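Local coordinates for protein similar to hydroxylamine oxidoreductase (Kuenenia stuttgartiensis, PDB 6H5L) that probably acts as a multi-heme oxidoreductase, forming with a partner protein a reductase complex that carries electrons along an extended series of c-type hemes, at residues Phe160-Glu165 and Pro296-Ile301. Sequence-based numbering, arbitrary orientation.
With HEC (heme c), chain H.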
loop_
_atom_site.group_PDB
_atom_site.type_symbol
_atom_site.label_atom_id
_atom_site.label_comp_id
_atom_site.label_asym_id
_atom_site.label_seq_id
_atom_site.Cartn_x
_atom_site.Cartn_y
_atom_site.Cartn_z
ATOM N N PHE A 160 10.635 -42.795 -10.788
ATOM C CA PHE A 160 9.879 -43.621 -9.855
ATOM C C PHE A 160 10.112 -45.101 -10.130
ATOM O O PHE A 160 10.244 -45.903 -9.197
ATOM C CB PHE A 160 8.391 -43.281 -9.944
ATOM C CG PHE A 160 7.516 -44.148 -9.080
ATOM C CD1 PHE A 160 7.419 -43.915 -7.717
ATOM C CD2 PHE A 160 6.780 -45.182 -9.633
ATOM C CE1 PHE A 160 6.613 -44.707 -6.920
ATOM C CE2 PHE A 160 5.972 -45.978 -8.841
ATOM C CZ PHE A 160 5.889 -45.740 -7.483
ATOM N N LEU A 161 10.169 -45.479 -11.410
ATOM C CA LEU A 161 10.436 -46.861 -11.787
ATOM C C LEU A 161 11.822 -47.318 -11.352
ATOM O O LEU A 161 12.047 -48.524 -11.204
ATOM C CB LEU A 161 10.276 -47.023 -13.300
ATOM C CG LEU A 161 9.495 -48.235 -13.809
ATOM C CD1 LEU A 161 8.067 -48.216 -13.286
ATOM C CD2 LEU A 161 9.509 -48.280 -15.330
ATOM N N ARG A 162 12.752 -46.384 -11.137
ATOM C CA ARG A 162 14.103 -46.732 -10.714
ATOM C C ARG A 162 14.172 -47.245 -9.279
ATOM O O ARG A 162 15.257 -47.652 -8.845
ATOM C CB ARG A 162 15.035 -45.530 -10.874
ATOM C CG ARG A 162 15.379 -45.192 -12.318
ATOM C CD ARG A 162 16.581 -44.267 -12.382
ATOM N NE ARG A 162 17.763 -44.883 -11.786
ATOM C CZ ARG A 162 18.863 -44.221 -11.447
ATOM N NH1 ARG A 162 18.938 -42.912 -11.638
ATOM N NH2 ARG A 162 19.888 -44.868 -10.909
ATOM N N GLU A 163 13.064 -47.237 -8.531
ATOM C CA GLU A 163 13.076 -47.834 -7.200
ATOM C C GLU A 163 13.359 -49.328 -7.264
ATOM O O GLU A 163 13.854 -49.908 -6.289
ATOM C CB GLU A 163 11.745 -47.588 -6.490
ATOM C CG GLU A 163 11.486 -46.140 -6.116
ATOM C CD GLU A 163 10.266 -45.979 -5.232
ATOM O OE1 GLU A 163 10.059 -44.868 -4.699
ATOM O OE2 GLU A 163 9.518 -46.964 -5.068
ATOM N N ARG A 164 13.045 -49.966 -8.395
ATOM C CA ARG A 164 13.313 -51.388 -8.575
ATOM C C ARG A 164 14.791 -51.727 -8.409
ATOM O O ARG A 164 15.123 -52.875 -8.090
ATOM C CB ARG A 164 12.808 -51.824 -9.960
ATOM C CG ARG A 164 13.100 -53.271 -10.328
ATOM C CD ARG A 164 12.314 -53.736 -11.550
ATOM N NE ARG A 164 10.914 -54.004 -11.232
ATOM C CZ ARG A 164 9.880 -53.408 -11.815
ATOM N NH1 ARG A 164 10.078 -52.509 -12.771
ATOM N NH2 ARG A 164 8.642 -53.720 -11.452
ATOM N N GLU A 165 15.682 -50.747 -8.582
ATOM C CA GLU A 165 17.116 -51.023 -8.562
ATOM C C GLU A 165 17.620 -51.393 -7.172
ATOM O O GLU A 165 18.637 -52.087 -7.055
ATOM C CB GLU A 165 17.884 -49.814 -9.094
ATOM C CG GLU A 165 17.687 -49.579 -10.580
ATOM C CD GLU A 165 18.298 -48.278 -11.057
ATOM O OE1 GLU A 165 17.924 -47.819 -12.157
ATOM O OE2 GLU A 165 19.148 -47.716 -10.334
ATOM N N PRO A 296 12.398 -41.661 -3.081
ATOM C CA PRO A 296 13.142 -41.443 -1.828
ATOM C C PRO A 296 13.977 -42.617 -1.322
ATOM O O PRO A 296 14.476 -42.527 -0.196
ATOM C CB PRO A 296 12.004 -41.152 -0.845
ATOM C CG PRO A 296 10.896 -42.045 -1.321
ATOM C CD PRO A 296 11.026 -42.137 -2.827
ATOM N N VAL A 297 14.147 -43.692 -2.090
ATOM C CA VAL A 297 14.648 -44.953 -1.546
ATOM C C VAL A 297 16.051 -45.301 -2.020
ATOM O O VAL A 297 16.569 -46.361 -1.637
ATOM C CB VAL A 297 13.682 -46.111 -1.865
ATOM C CG1 VAL A 297 12.253 -45.717 -1.531
ATOM C CG2 VAL A 297 13.800 -46.509 -3.330
ATOM N N MET A 298 16.693 -44.448 -2.823
ATOM C CA MET A 298 17.919 -44.869 -3.500
ATOM C C MET A 298 19.100 -45.031 -2.545
ATOM O O MET A 298 20.011 -45.820 -2.827
ATOM C CB MET A 298 18.281 -43.879 -4.606
ATOM C CG MET A 298 17.236 -43.757 -5.704
ATOM S SD MET A 298 16.748 -45.345 -6.405
ATOM C CE MET A 298 18.293 -45.899 -7.120
ATOM N N LYS A 299 19.111 -44.314 -1.423
ATOM C CA LYS A 299 20.266 -44.298 -0.534
ATOM C C LYS A 299 20.084 -45.147 0.726
ATOM O O LYS A 299 20.888 -45.019 1.654
ATOM C CB LYS A 299 20.596 -42.864 -0.129
ATOM C CG LYS A 299 20.778 -41.920 -1.299
ATOM C CD LYS A 299 21.441 -40.627 -0.864
ATOM C CE LYS A 299 20.706 -39.986 0.303
ATOM N NZ LYS A 299 19.286 -39.658 -0.012
ATOM N N GLY A 300 19.066 -46.006 0.781
ATOM C CA GLY A 300 18.846 -46.817 1.970
ATOM C C GLY A 300 19.963 -47.817 2.211
ATOM O O GLY A 300 20.483 -48.441 1.283
ATOM N N ILE A 301 20.334 -47.963 3.487
ATOM C CA ILE A 301 21.395 -48.875 3.913
ATOM C C ILE A 301 20.890 -49.896 4.918
ATOM O O ILE A 301 21.067 -51.108 4.728
ATOM C CB ILE A 301 22.617 -48.110 4.493
ATOM C CG1 ILE A 301 23.206 -47.152 3.425
ATOM C CG2 ILE A 301 23.669 -49.069 5.007
ATOM C CD1 ILE A 301 24.314 -46.256 3.959
HETATM FE FE HEC H . 7.061 -44.325 1.660
HETATM C CHA HEC H . 8.705 -47.326 1.531
HETATM C CHB HEC H . 10.079 -42.690 2.009
HETATM C CHC HEC H . 5.454 -41.271 1.583
HETATM C CHD HEC H . 4.027 -45.896 1.835
HETATM N NA HEC H . 9.022 -44.899 1.763
HETATM C C1A HEC H . 9.484 -46.199 1.668
HETATM C C2A HEC H . 10.932 -46.158 1.740
HETATM C C3A HEC H . 11.309 -44.885 1.872
HETATM C C4A HEC H . 10.116 -44.063 1.890
HETATM C CMA HEC H . 12.761 -44.375 1.986
HETATM C CAA HEC H . 11.880 -47.371 1.672
HETATM C CBA HEC H . 12.212 -47.830 3.085
HETATM C CGA HEC H . 13.358 -48.801 3.026
HETATM O O1A HEC H . 13.455 -49.648 3.944
HETATM O O2A HEC H . 14.166 -48.736 2.063
HETATM N NB HEC H . 7.655 -42.346 1.819
HETATM C C1B HEC H . 8.962 -41.897 1.857
HETATM C C2B HEC H . 8.947 -40.455 1.704
HETATM C C3B HEC H . 7.672 -40.064 1.592
HETATM C C4B HEC H . 6.832 -41.246 1.658
HETATM C CMB HEC H . 10.199 -39.547 1.706
HETATM C CAB HEC H . 7.148 -38.620 1.417
HETATM C CBB HEC H . 7.598 -37.983 0.083
HETATM N NC HEC H . 5.118 -43.694 1.736
HETATM C C1C HEC H . 4.656 -42.397 1.624
HETATM C C2C HEC H . 3.235 -42.449 1.330
HETATM C C3C HEC H . 2.836 -43.694 1.637
HETATM C C4C HEC H . 4.017 -44.523 1.741
HETATM C CMC HEC H . 2.332 -41.198 1.439
HETATM C CAC HEC H . 1.400 -44.268 1.608
HETATM C CBC HEC H . 1.024 -44.642 0.162
HETATM N ND HEC H . 6.457 -46.306 1.657
HETATM C C1D HEC H . 5.134 -46.715 1.791
HETATM C C2D HEC H . 5.097 -48.155 1.875
HETATM C C3D HEC H . 6.561 -48.605 1.783
HETATM C C4D HEC H . 7.332 -47.390 1.647
HETATM C CMD HEC H . 3.836 -49.030 2.031
HETATM C CAD HEC H . 7.119 -50.042 1.820
HETATM C CBD HEC H . 6.490 -50.895 0.727
HETATM C CGD HEC H . 7.107 -52.265 0.773
HETATM O O1D HEC H . 7.713 -52.685 -0.245
HETATM O O2D HEC H . 6.999 -52.926 1.838
#
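Met298 brings its CE methyl obliquely to the Arg162 guanidinium, 4.2 Å from Arg162 NH2, while Glu165 CD lies at the guanidinium edge, in its plane. On one face of the heme c porphyrin, Pro296 CG sits 3.5 Å from heme CHB and Val297 CG1 3.6 Å from heme C2A. Arg162 grips Glu165 side-on in a salt bridge: Arg162 NE meets Glu165 OE1 at 3.0 Å from above the carboxylate plane, and Arg162 NH2 reaches the syn lone pair of Glu165 OE2 with an N-H...O angle of 163°. Arg162 NH1 makes a second salt bridge, to Glu287. Bends at chi2 and chi3 (-52° and -63°) curl Met298 back, putting its SD 3.7 Å from Arg162 O and its CE beside Glu165 OE2. The other methyl of Val297, CG2, meets Glu163 CG at 3.6 Å, the two side chains crossing at about a right angle. The extended Glu163 chain runs on to set its OE1 3.4 Å from Pro296 CD, while Glu163 OE2 accepts a hydrogen bond from Leu172 N. With an alanine here in place of Glu163, Leu172 N would probably lose this acceptor and a gap would be likely to open beside Val297 CG2. No hydrogen bond joins the two segments, so van der Waals packing holds the loop 296-301 against residues 162-165 at the wall of a multi-heme cytochrome heme pocket.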